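UDP-4-amino-4,6-dideoxy-N-acetyl-beta-L-altrosamine transaminase (Helicobacter pylori, PDB 2FNU) transfers an amino group from glutamate to a UDP-linked 4-keto sugar, the pyridoxal-phosphate-dependent second step in making pseudaminic acid for flagellin. Local coordinates at residues B[9-14]-B[240-245]; B[17-22]-B[232-237]; B[182-187]-B[280-285]. All coordinates share one frame; numbering follows the deposited sequence.

How the contacts relate
Contacts 1 and 2 join the same two helices, 13-23 and 233-244, with centres about 11 Å apart; contact 2 is nested along the chain inside the loop that contact 1 closes. Contact 3 lies about 12 Å from contact 1 and about 20 Å from contact 2, centre to centre, and nearer the centre of the chain's fold, where the loop between strands 174-178 and 191-195 of the seven-stranded sheet carries Lys183. Its segments alternate with those of the other two. Gln242 of contact 1 touches Thr186 of contact 3, probably through a hydrogen bond. Contacts 1 and 2 also touch the second subunit, so the helix pair connects the cofactor loop with the dimer interface.

Contact 1: residues B[9-14]-B[240-245]; sequences PCLDKE and LSQLKK. With UD1 (uridine-diphosphate-N-acetylglucosamine), chain F.
Cys10 and Leu11 run past the C-terminal end of helix 233-244, the CA atoms of Leu11 and Gln242 lying 7.6 Å apart, and where helix 13-23 begins Glu14 draws closer to Ser241, with 6.9 Å between their CA atoms. Through NE2, Gln242 donates to Cys10 O over 3.0 Å, with the oxygen near the amide plane but the donor 47° out of the carbonyl plane. At the other end of the amide, OE1 accepts from Thr186 N and from a water that in turn accepts from Cys10 N. A bend at chi2 (-99°) turns the amide toward the Cys10 backbone, and CD1 of Leu11 packs on NE2 at 3.9 Å, the two side chains crossing nearly at right angles. In this fold type I aminotransferase of the DegT/DnrJ/EryC1 family, Asp12 is the N-cap of helix 13-23, its side chain capping a backbone N in the first turn. It also forms a salt bridge with Lys245: the two side chains come from opposite directions, and NZ lies 3.0 Å from both OD1 and OD2, each hydrogen bond weak. Asp15 supplies a second carboxylate: it pairs with Lys245 NZ and accepts from Ser241 OG and Gln242 NE2. A second water bridges Glu14 OE1, Ser241 O and Lys245 NZ. At the start of the segment, Pro9 CD rests 3.6 Å from N3 of the UD1 uracil, and Pro9 packs on Lys26 of the second subunit.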
loop_
_atom_site.group_PDB
_atom_site.type_symbol
_atom_site.label_atom_id
_atom_site.label_comp_id
_atom_site.label_asym_id
_atom_site.label_seq_id
_atom_site.Cartn_x
_atom_site.Cartn_y
_atom_site.Cartn_z
ATOM N N PRO B 9 -2.672 -19.485 -3.298
ATOM C CA PRO B 9 -1.693 -19.477 -2.227
ATOM C C PRO B 9 -1.564 -20.870 -1.619
ATOM O O PRO B 9 -2.531 -21.637 -1.620
ATOM C CB PRO B 9 -2.303 -18.504 -1.203
ATOM C CG PRO B 9 -3.795 -18.593 -1.432
ATOM C CD PRO B 9 -3.924 -18.785 -2.929
ATOM N N CYS B 10 -0.388 -21.163 -1.081
ATOM C CA CYS B 10 -0.121 -22.476 -0.514
ATOM C C CYS B 10 0.461 -22.307 0.880
ATOM O O CYS B 10 1.676 -22.411 1.072
ATOM C CB CYS B 10 0.841 -23.249 -1.420
ATOM S SG CYS B 10 0.185 -23.494 -3.102
ATOM N N LEU B 11 -0.416 -22.044 1.854
ATOM C CA LEU B 11 0.010 -21.894 3.253
ATOM C C LEU B 11 -0.055 -23.221 3.979
ATOM O O LEU B 11 -0.933 -24.028 3.694
ATOM C CB LEU B 11 -0.893 -20.882 3.978
ATOM C CG LEU B 11 -0.467 -19.409 3.923
ATOM C CD1 LEU B 11 -0.163 -18.961 2.518
ATOM C CD2 LEU B 11 -1.521 -18.515 4.560
ATOM N N ASP B 12 0.857 -23.424 4.926
ATOM C CA ASP B 12 0.845 -24.632 5.762
ATOM C C ASP B 12 0.764 -24.248 7.241
ATOM O O ASP B 12 0.623 -23.077 7.582
ATOM C CB ASP B 12 2.064 -25.529 5.474
ATOM C CG ASP B 12 3.399 -24.867 5.817
ATOM O OD1 ASP B 12 4.448 -25.411 5.400
ATOM O OD2 ASP B 12 3.428 -23.814 6.490
ATOM N N LYS B 13 0.857 -25.238 8.127
ATOM C CA LYS B 13 0.683 -24.953 9.562
ATOM C C LYS B 13 1.742 -24.025 10.152
ATOM O O LYS B 13 1.453 -23.266 11.085
ATOM C CB LYS B 13 0.547 -26.255 10.380
ATOM C CG LYS B 13 1.738 -27.205 10.319
ATOM C CD LYS B 13 2.715 -26.990 11.479
ATOM C CE LYS B 13 3.853 -28.008 11.463
ATOM N NZ LYS B 13 3.360 -29.400 11.677
ATOM N N GLU B 14 2.969 -24.091 9.641
ATOM C CA GLU B 14 4.037 -23.227 10.136
ATOM C C GLU B 14 3.724 -21.773 9.777
ATOM O O GLU B 14 3.963 -20.863 10.582
ATOM C CB GLU B 14 5.400 -23.639 9.563
ATOM C CG GLU B 14 6.003 -24.903 10.178
ATOM C CD GLU B 14 7.442 -25.143 9.719
ATOM O OE1 GLU B 14 8.072 -24.197 9.180
ATOM O OE2 GLU B 14 7.947 -26.279 9.901
ATOM N N LEU B 240 8.430 -14.495 5.708
ATOM C CA LEU B 240 9.594 -15.202 6.256
ATOM C C LEU B 240 9.349 -16.703 6.247
ATOM O O LEU B 240 10.218 -17.482 5.842
ATOM C CB LEU B 240 9.857 -14.773 7.698
ATOM C CG LEU B 240 10.909 -13.750 8.081
ATOM C CD1 LEU B 240 10.765 -13.501 9.581
ATOM C CD2 LEU B 240 12.301 -14.259 7.751
ATOM N N SER B 241 8.155 -17.107 6.687
ATOM C CA SER B 241 7.827 -18.528 6.809
ATOM C C SER B 241 7.725 -19.179 5.435
ATOM O O SER B 241 8.218 -20.300 5.217
ATOM C CB SER B 241 6.520 -18.697 7.601
ATOM O OG SER B 241 6.235 -20.070 7.801
ATOM N N GLN B 242 7.103 -18.475 4.493
ATOM C CA GLN B 242 7.030 -18.957 3.117
ATOM C C GLN B 242 8.419 -19.029 2.460
ATOM O O GLN B 242 8.741 -19.997 1.754
ATOM C CB GLN B 242 6.119 -18.018 2.315
ATOM C CG GLN B 242 4.631 -18.203 2.636
ATOM C CD GLN B 242 3.947 -19.058 1.601
ATOM O OE1 GLN B 242 3.865 -18.684 0.422
ATOM N NE2 GLN B 242 3.459 -20.242 2.015
ATOM N N LEU B 243 9.246 -18.013 2.687
ATOM C CA LEU B 243 10.577 -17.960 2.067
ATOM C C LEU B 243 11.432 -19.146 2.505
ATOM O O LEU B 243 12.210 -19.675 1.706
ATOM C CB LEU B 243 11.290 -16.636 2.391
ATOM C CG LEU B 243 12.656 -16.456 1.740
ATOM C CD1 LEU B 243 12.568 -16.443 0.213
ATOM C CD2 LEU B 243 13.253 -15.158 2.243
ATOM N N LYS B 244 11.272 -19.575 3.756
ATOM C CA LYS B 244 12.044 -20.722 4.275
ATOM C C LYS B 244 11.793 -21.994 3.471
ATOM O O LYS B 244 12.647 -22.894 3.457
ATOM C CB LYS B 244 11.713 -20.976 5.748
ATOM C CG LYS B 244 12.420 -20.015 6.695
ATOM C CD LYS B 244 11.915 -20.138 8.129
ATOM C CE LYS B 244 12.687 -19.172 9.037
ATOM N NZ LYS B 244 11.994 -18.787 10.308
ATOM N N LYS B 245 10.622 -22.087 2.834
ATOM C CA LYS B 245 10.321 -23.250 1.988
ATOM C C LYS B 245 10.190 -22.898 0.511
ATOM O O LYS B 245 9.631 -23.683 -0.264
ATOM C CB LYS B 245 9.064 -23.994 2.476
ATOM C CG LYS B 245 7.824 -23.151 2.558
ATOM C CD LYS B 245 6.598 -23.993 2.889
ATOM C CE LYS B 245 5.498 -23.105 3.429
ATOM N NZ LYS B 245 5.738 -22.739 4.868
HETATM C "C1'" UD1 F . -3.182 -9.648 -12.061
HETATM C "C2'" UD1 F . -2.210 -10.355 -13.021
HETATM C "C3'" UD1 F . -1.110 -11.114 -12.286
HETATM C "C4'" UD1 F . -0.479 -10.237 -11.196
HETATM C "C5'" UD1 F . -1.496 -9.519 -10.289
HETATM C "C6'" UD1 F . -2.083 -10.449 -9.224
HETATM C "C7'" UD1 F . -3.363 -10.922 -15.128
HETATM C "C8'" UD1 F . -4.270 -11.879 -15.854
HETATM N "N2'" UD1 F . -2.958 -11.257 -13.899
HETATM O "O1'" UD1 F . -4.044 -10.600 -11.434
HETATM O "O3'" UD1 F . -0.077 -11.512 -13.218
HETATM O "O5'" UD1 F . -2.517 -8.858 -11.056
HETATM O "O7'" UD1 F . -3.017 -9.892 -15.656
HETATM N N1 UD1 F . -6.649 -16.136 -6.446
HETATM C C2 UD1 F . -6.536 -16.933 -5.289
HETATM N N3 UD1 F . -6.334 -16.353 -4.095
HETATM C C4 UD1 F . -6.245 -15.022 -3.964
HETATM C C5 UD1 F . -6.349 -14.178 -5.069
HETATM C C6 UD1 F . -6.559 -14.729 -6.327
HETATM O O2 UD1 F . -6.622 -18.182 -5.386
HETATM O O4 UD1 F . -6.059 -14.534 -2.833
HETATM C C1B UD1 F . -6.885 -16.800 -7.744
HETATM C C2B UD1 F . -8.391 -16.950 -7.916
HETATM O "O2'" UD1 F . -8.675 -18.245 -8.452
HETATM C C3B UD1 F . -8.764 -15.869 -8.905
HETATM C C4B UD1 F . -7.505 -15.729 -9.735
HETATM O O4B UD1 F . -6.417 -16.015 -8.849
HETATM O O3B UD1 F . -9.889 -16.212 -9.724
HETATM C C5B UD1 F . -7.382 -14.318 -10.274
HETATM O O5B UD1 F . -6.185 -14.248 -11.036
HETATM P PA UD1 F . -6.007 -13.046 -12.099
HETATM O O1A UD1 F . -4.584 -13.099 -12.634
HETATM O O2A UD1 F . -7.176 -13.099 -13.068
HETATM O O3A UD1 F . -6.193 -11.824 -11.053
HETATM P PB UD1 F . -5.634 -10.326 -11.303
HETATM O O1B UD1 F . -6.153 -9.798 -12.632
HETATM O O2B UD1 F . -5.861 -9.548 -10.015
HETATM O O HOH W 1 2.064 -19.740 -1.446
HETATM O O HOH W 2 8.358 -22.762 6.345
#

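Contact 2: residues B[17-22]-B[232-237]; sequences KAVLEV and NEIQSA
Val22 points its two methyl groups at different parts of helix 233-244. CG2 reaches Ala237 CB at 3.5 Å and lies almost as near the Glu233 carbonyl oxygen, while CG1 meets both Glu233 CB and Ile234 CG1. The valine stands with CG1 opposite its own backbone N (chi1 177°), which spreads the two branches across the facing helix. One turn earlier, Val19 lies obliquely against Ile234: its CG1 is 3.7 Å from Ile234 CG2, so branch meets branch. Ala18 and Ala237 complete the row. The small Ala237 CB fits beside the Ala18 carbonyl oxygen at 3.7 Å. The backbones are close along the row, with 5.7 Å between the CA atoms of Ala18 and Ala237 and 5.5 Å between those of Val19 and Ile234.

This is close packing of two nearly antiparallel helices, 13-23 and 233-244, whose short segments approach to 8.3 Å between axes with 155° between their directions. Glu233 contributes CB to the interface, but its chain bends at chi2 and takes the carboxylate to the start of helix 32-45, where the backbone N atoms of Arg33 and Ser34 donate to it. At the other margin, Val19 packs on Leu23 and Ile234 on Ala188, both of the second subunit, so the helix pair lies against the dimer partner. No hydrogen bond joins the two segments. The contact is apolar, made by interlocking methyl branches of mostly buried aliphatic groups, with no polar pair across it to fix direction.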
loop_
_atom_site.group_PDB
_atom_site.type_symbol
_atom_site.label_atom_id
_atom_site.label_comp_id
_atom_site.label_asym_id
_atom_site.label_seq_id
_atom_site.Cartn_x
_atom_site.Cartn_y
_atom_site.Cartn_z
ATOM N N LYS B 17 0.940 -20.616 12.166
ATOM C CA LYS B 17 1.579 -20.377 13.471
ATOM C C LYS B 17 2.332 -19.050 13.509
ATOM O O LYS B 17 2.256 -18.298 14.490
ATOM C CB LYS B 17 2.552 -21.511 13.814
ATOM C CG LYS B 17 3.194 -21.401 15.190
ATOM C CD LYS B 17 4.001 -22.665 15.506
ATOM C CE LYS B 17 4.555 -22.642 16.924
ATOM N NZ LYS B 17 3.529 -23.055 17.924
ATOM N N ALA B 18 3.086 -18.777 12.441
ATOM C CA ALA B 18 3.884 -17.553 12.368
ATOM C C ALA B 18 2.995 -16.316 12.450
ATOM O O ALA B 18 3.320 -15.375 13.152
ATOM C CB ALA B 18 4.714 -17.535 11.086
ATOM N N VAL B 19 1.886 -16.325 11.713
ATOM C CA VAL B 19 0.943 -15.201 11.738
ATOM C C VAL B 19 0.348 -15.047 13.146
ATOM O O VAL B 19 0.279 -13.949 13.698
ATOM C CB VAL B 19 -0.160 -15.380 10.676
ATOM C CG1 VAL B 19 -1.320 -14.412 10.920
ATOM C CG2 VAL B 19 0.419 -15.205 9.251
ATOM N N LEU B 20 -0.062 -16.159 13.746
ATOM C CA LEU B 20 -0.716 -16.073 15.054
ATOM C C LEU B 20 0.205 -15.537 16.151
ATOM O O LEU B 20 -0.240 -14.767 17.019
ATOM C CB LEU B 20 -1.395 -17.406 15.409
ATOM C CG LEU B 20 -2.508 -17.786 14.397
ATOM C CD1 LEU B 20 -2.897 -19.266 14.507
ATOM C CD2 LEU B 20 -3.773 -16.893 14.455
ATOM N N GLU B 21 1.492 -15.884 16.103
ATOM C CA GLU B 21 2.472 -15.304 17.020
ATOM C C GLU B 21 2.471 -13.777 16.945
ATOM O O GLU B 21 2.565 -13.107 17.973
ATOM C CB GLU B 21 3.887 -15.826 16.747
ATOM C CG GLU B 21 4.096 -17.286 17.110
ATOM C CD GLU B 21 5.429 -17.844 16.617
ATOM O OE1 GLU B 21 5.773 -18.984 17.013
ATOM O OE2 GLU B 21 6.133 -17.157 15.833
ATOM N N VAL B 22 2.383 -13.222 15.730
ATOM C CA VAL B 22 2.367 -11.773 15.588
ATOM C C VAL B 22 1.131 -11.174 16.243
ATOM O O VAL B 22 1.216 -10.146 16.901
ATOM C CB VAL B 22 2.404 -11.332 14.108
ATOM C CG1 VAL B 22 2.301 -9.806 14.017
ATOM C CG2 VAL B 22 3.666 -11.822 13.469
ATOM N N ASN B 232 3.346 -4.819 6.840
ATOM C CA ASN B 232 3.217 -4.936 8.296
ATOM C C ASN B 232 3.821 -6.239 8.832
ATOM O O ASN B 232 4.336 -7.061 8.059
ATOM C CB ASN B 232 1.751 -4.769 8.708
ATOM C CG ASN B 232 0.847 -5.796 8.064
ATOM O OD1 ASN B 232 -0.024 -5.474 7.238
ATOM N ND2 ASN B 232 1.071 -7.046 8.406
ATOM N N GLU B 233 3.772 -6.426 10.157
ATOM C CA GLU B 233 4.437 -7.575 10.779
ATOM C C GLU B 233 3.711 -8.883 10.519
ATOM O O GLU B 233 4.338 -9.944 10.491
ATOM C CB GLU B 233 4.589 -7.366 12.287
ATOM C CG GLU B 233 5.505 -6.227 12.630
ATOM C CD GLU B 233 6.958 -6.600 12.429
ATOM O OE1 GLU B 233 7.520 -6.239 11.377
ATOM O OE2 GLU B 233 7.525 -7.282 13.308
ATOM N N ILE B 234 2.395 -8.824 10.363
ATOM C CA ILE B 234 1.615 -10.035 10.112
ATOM C C ILE B 234 2.070 -10.609 8.765
ATOM O O ILE B 234 2.413 -11.785 8.660
ATOM C CB ILE B 234 0.111 -9.733 10.077
ATOM C CG1 ILE B 234 -0.369 -9.175 11.434
ATOM C CG2 ILE B 234 -0.680 -10.989 9.714
ATOM C CD1 ILE B 234 -1.793 -8.595 11.367
ATOM N N GLN B 235 2.138 -9.752 7.749
ATOM C CA GLN B 235 2.508 -10.199 6.411
ATOM C C GLN B 235 3.981 -10.555 6.345
ATOM O O GLN B 235 4.362 -11.449 5.600
ATOM C CB GLN B 235 2.290 -9.087 5.409
ATOM C CG GLN B 235 0.903 -8.603 5.264
ATOM C CD GLN B 235 0.882 -7.335 4.421
ATOM O OE1 GLN B 235 0.398 -7.351 3.293
ATOM N NE2 GLN B 235 1.447 -6.234 4.955
ATOM N N SER B 236 4.821 -9.838 7.093
ATOM C CA SER B 236 6.260 -10.143 7.111
ATOM C C SER B 236 6.531 -11.516 7.726
ATOM O O SER B 236 7.425 -12.249 7.288
ATOM C CB SER B 236 7.018 -9.066 7.885
ATOM O OG SER B 236 6.938 -7.824 7.207
ATOM N N ALA B 237 5.764 -11.873 8.752
ATOM C CA ALA B 237 5.898 -13.206 9.353
ATOM C C ALA B 237 5.511 -14.278 8.343
ATOM O O ALA B 237 6.174 -15.316 8.228
ATOM C CB ALA B 237 4.986 -13.310 10.582
#

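Contact 3: residues B[182-187]-B[280-285]; sequences IKPITT and KSSNHL. With UD1 (uridine-diphosphate-N-acetylglucosamine), chain F; PMP (4'-deoxy-4'-aminopyridoxal-5'-phosphate), chain E.
His284 loses most surface here, its ring set among Ile182, Lys183 and Pro184. CG lies opposite the backbone N (chi1 172°), which carries the imidazole out from its own loop toward the loop of Lys183. Lys183 sets CD over one ring face in a CH-pi contact: CD stands 3.9 Å from the ring centroid, 20° off the normal and displaced toward the rim. The bend at chi2 (-72°) lays CD there, and a further turn at chi4 swings NZ to 3.1 Å from His284 NE2. That amino group also donates to O3 of PMP over 3.2 Å. Lys183 is the lysine that carries pyridoxal phosphate as an internal aldimine, but here NZ is not joined to the cofactor, because N4A of PMP is bonded to C4' of the UD1 sugar (1.3 Å), giving the external aldimine. The displaced lysine is kept beside the adduct by its bond to O3.

The ring edge faces the Ile182 carbonyl: O is 3.1 Å from CE1 and near the ring plane. A water in the same plane ties the two together, donating to Ile182 O and lying 2.9 Å from His284 ND1; Ser7 OG also bonds to Ile182 O. Pro184, second in buried surface, crosses His284 at about a right angle. Its CD approaches ND1 obliquely, and its CG packs on Ser282 CB at 4.0 Å. On the nucleotide side Ile182 CG2 touches N1 of the UD1 uracil at 3.5 Å.

His157, which also bonds to PMP, meets the His284 ring edge-to-face and gives its carbonyl oxygen to Ser282 OG. Both segments are loops: 182-187 connects strands 174-178 and 191-195 of the central sheet, and 280-285 leads into strand 286-290. Arg253 of helix 246-264 bonds to the carbonyls of Pro184 and Ser282, joining the two loops from the helix side.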
loop_
_atom_site.group_PDB
_atom_site.type_symbol
_atom_site.label_atom_id
_atom_site.label_comp_id
_atom_site.label_asym_id
_atom_site.label_seq_id
_atom_site.Cartn_x
_atom_site.Cartn_y
_atom_site.Cartn_z
ATOM N N ILE B 182 -1.017 -15.137 -5.304
ATOM C CA ILE B 182 -0.822 -16.226 -6.267
ATOM C C ILE B 182 0.622 -16.365 -6.729
ATOM O O ILE B 182 0.911 -17.160 -7.639
ATOM C CB ILE B 182 -1.779 -16.116 -7.478
ATOM C CG1 ILE B 182 -1.452 -14.864 -8.297
ATOM C CG2 ILE B 182 -3.226 -16.143 -6.966
ATOM C CD1 ILE B 182 -2.271 -14.706 -9.596
ATOM N N LYS B 183 1.528 -15.612 -6.100
ATOM C CA LYS B 183 2.924 -15.585 -6.549
ATOM C C LYS B 183 3.777 -16.703 -5.931
ATOM O O LYS B 183 3.284 -17.468 -5.090
ATOM C CB LYS B 183 3.528 -14.211 -6.287
ATOM C CG LYS B 183 2.956 -13.109 -7.199
ATOM C CD LYS B 183 3.443 -13.228 -8.630
ATOM C CE LYS B 183 2.995 -12.012 -9.453
ATOM N NZ LYS B 183 2.530 -12.398 -10.794
ATOM N N PRO B 184 5.028 -16.851 -6.389
ATOM C CA PRO B 184 5.844 -17.976 -5.903
ATOM C C PRO B 184 5.867 -18.170 -4.387
ATOM O O PRO B 184 5.831 -19.310 -3.913
ATOM C CB PRO B 184 7.226 -17.669 -6.486
ATOM C CG PRO B 184 6.872 -17.062 -7.838
ATOM C CD PRO B 184 5.726 -16.118 -7.473
ATOM N N ILE B 185 5.951 -17.073 -3.640
ATOM C CA ILE B 185 5.624 -17.102 -2.204
ATOM C C ILE B 185 4.704 -15.925 -1.978
ATOM O O ILE B 185 4.667 -15.001 -2.801
ATOM C CB ILE B 185 6.843 -16.993 -1.252
ATOM C CG1 ILE B 185 7.551 -15.640 -1.411
ATOM C CG2 ILE B 185 7.769 -18.215 -1.405
ATOM C CD1 ILE B 185 8.601 -15.347 -0.301
ATOM N N THR B 186 3.995 -15.922 -0.853
ATOM C CA THR B 186 3.013 -14.866 -0.622
ATOM C C THR B 186 3.046 -14.243 0.766
ATOM O O THR B 186 3.423 -14.888 1.747
ATOM C CB THR B 186 1.578 -15.361 -0.901
ATOM O OG1 THR B 186 0.690 -14.239 -0.905
ATOM C CG2 THR B 186 1.105 -16.357 0.182
ATOM N N THR B 187 2.642 -12.978 0.810
ATOM C CA THR B 187 2.333 -12.263 2.046
ATOM C C THR B 187 0.895 -11.700 1.945
ATOM O O THR B 187 0.576 -10.701 2.609
ATOM C CB THR B 187 3.351 -11.116 2.283
ATOM O OG1 THR B 187 3.297 -10.171 1.198
ATOM C CG2 THR B 187 4.759 -11.684 2.365
ATOM N N LYS B 280 16.922 -22.952 -13.993
ATOM C CA LYS B 280 15.799 -23.136 -13.067
ATOM C C LYS B 280 14.885 -21.925 -13.105
ATOM O O LYS B 280 15.359 -20.781 -13.121
ATOM C CB LYS B 280 16.295 -23.307 -11.647
ATOM C CG LYS B 280 16.917 -24.640 -11.334
ATOM C CD LYS B 280 16.951 -24.784 -9.805
ATOM C CE LYS B 280 17.959 -25.779 -9.303
ATOM N NZ LYS B 280 17.929 -25.730 -7.805
ATOM N N SER B 281 13.575 -22.177 -13.147
ATOM C CA SER B 281 12.564 -21.115 -13.127
ATOM C C SER B 281 11.663 -21.287 -11.919
ATOM O O SER B 281 11.443 -22.414 -11.447
ATOM C CB SER B 281 11.684 -21.174 -14.387
ATOM O OG SER B 281 10.497 -20.376 -14.260
ATOM N N SER B 282 11.116 -20.162 -11.445
ATOM C CA SER B 282 10.144 -20.193 -10.359
ATOM C C SER B 282 8.889 -20.975 -10.768
ATOM O O SER B 282 8.129 -21.434 -9.917
ATOM C CB SER B 282 9.742 -18.760 -10.020
ATOM O OG SER B 282 9.019 -18.201 -11.114
ATOM N N ASN B 283 8.641 -21.081 -12.069
ATOM C CA ASN B 283 7.425 -21.726 -12.581
ATOM C C ASN B 283 6.169 -21.040 -12.062
ATOM O O ASN B 283 5.195 -21.698 -11.705
ATOM C CB ASN B 283 7.371 -23.221 -12.214
ATOM C CG ASN B 283 8.463 -24.024 -12.889
ATOM O OD1 ASN B 283 9.241 -24.738 -12.232
ATOM N ND2 ASN B 283 8.539 -23.908 -14.199
ATOM N N HIS B 284 6.196 -19.705 -12.008
ATOM C CA HIS B 284 4.984 -18.990 -11.613
ATOM C C HIS B 284 3.808 -19.335 -12.521
ATOM O O HIS B 284 2.671 -19.529 -12.027
ATOM C CB HIS B 284 5.208 -17.470 -11.559
ATOM C CG HIS B 284 3.948 -16.709 -11.349
ATOM N ND1 HIS B 284 3.073 -16.995 -10.318
ATOM C CD2 HIS B 284 3.386 -15.702 -12.053
ATOM C CE1 HIS B 284 2.023 -16.195 -10.403
ATOM N NE2 HIS B 284 2.187 -15.403 -11.448
ATOM N N LEU B 285 4.076 -19.367 -13.833
ATOM C CA LEU B 285 3.065 -19.765 -14.830
ATOM C C LEU B 285 3.515 -21.001 -15.576
ATOM O O LEU B 285 4.731 -21.269 -15.664
ATOM C CB LEU B 285 2.817 -18.669 -15.871
ATOM C CG LEU B 285 2.454 -17.262 -15.392
ATOM C CD1 LEU B 285 2.385 -16.248 -16.557
ATOM C CD2 LEU B 285 1.129 -17.281 -14.645
HETATM C "C1'" UD1 F . -3.182 -9.648 -12.061
HETATM C "C2'" UD1 F . -2.210 -10.355 -13.021
HETATM C "C3'" UD1 F . -1.110 -11.114 -12.286
HETATM C "C4'" UD1 F . -0.479 -10.237 -11.196
HETATM C "C5'" UD1 F . -1.496 -9.519 -10.289
HETATM C "C6'" UD1 F . -2.083 -10.449 -9.224
HETATM C "C7'" UD1 F . -3.363 -10.922 -15.128
HETATM C "C8'" UD1 F . -4.270 -11.879 -15.854
HETATM N "N2'" UD1 F . -2.958 -11.257 -13.899
HETATM O "O1'" UD1 F . -4.044 -10.600 -11.434
HETATM O "O3'" UD1 F . -0.077 -11.512 -13.218
HETATM O "O5'" UD1 F . -2.517 -8.858 -11.056
HETATM O "O7'" UD1 F . -3.017 -9.892 -15.656
HETATM N N1 UD1 F . -6.649 -16.136 -6.446
HETATM C C2 UD1 F . -6.536 -16.933 -5.289
HETATM N N3 UD1 F . -6.334 -16.353 -4.095
HETATM C C4 UD1 F . -6.245 -15.022 -3.964
HETATM C C5 UD1 F . -6.349 -14.178 -5.069
HETATM C C6 UD1 F . -6.559 -14.729 -6.327
HETATM O O2 UD1 F . -6.622 -18.182 -5.386
HETATM O O4 UD1 F . -6.059 -14.534 -2.833
HETATM C C1B UD1 F . -6.885 -16.800 -7.744
HETATM C C2B UD1 F . -8.391 -16.950 -7.916
HETATM O "O2'" UD1 F . -8.675 -18.245 -8.452
HETATM C C3B UD1 F . -8.764 -15.869 -8.905
HETATM C C4B UD1 F . -7.505 -15.729 -9.735
HETATM O O4B UD1 F . -6.417 -16.015 -8.849
HETATM O O3B UD1 F . -9.889 -16.212 -9.724
HETATM C C5B UD1 F . -7.382 -14.318 -10.274
HETATM O O5B UD1 F . -6.185 -14.248 -11.036
HETATM P PA UD1 F . -6.007 -13.046 -12.099
HETATM O O1A UD1 F . -4.584 -13.099 -12.634
HETATM O O2A UD1 F . -7.176 -13.099 -13.068
HETATM O O3A UD1 F . -6.193 -11.824 -11.053
HETATM P PB UD1 F . -5.634 -10.326 -11.303
HETATM O O1B UD1 F . -6.153 -9.798 -12.632
HETATM O O2B UD1 F . -5.861 -9.548 -10.015
HETATM N N1 PMP E . 4.559 -6.842 -12.467
HETATM C C2 PMP E . 4.160 -8.073 -12.918
HETATM C C2A PMP E . 4.963 -8.737 -14.013
HETATM C C3 PMP E . 3.034 -8.681 -12.346
HETATM O O3 PMP E . 2.638 -9.922 -12.756
HETATM C C4 PMP E . 2.300 -8.024 -11.330
HETATM C C4A PMP E . 1.032 -8.616 -10.756
HETATM N N4A PMP E . 0.285 -9.380 -11.731
HETATM C C5 PMP E . 2.770 -6.797 -10.849
HETATM C C6 PMP E . 3.934 -6.260 -11.395
HETATM C C5A PMP E . 2.061 -6.051 -9.732
HETATM O O4P PMP E . 2.375 -6.723 -8.526
HETATM P P PMP E . 1.413 -6.550 -7.239
HETATM O O1P PMP E . 0.183 -7.379 -7.525
HETATM O O2P PMP E . 2.189 -7.142 -6.101
HETATM O O3P PMP E . 1.124 -5.088 -7.028
HETATM O O HOH W 3 3.400 -18.890 -8.171
#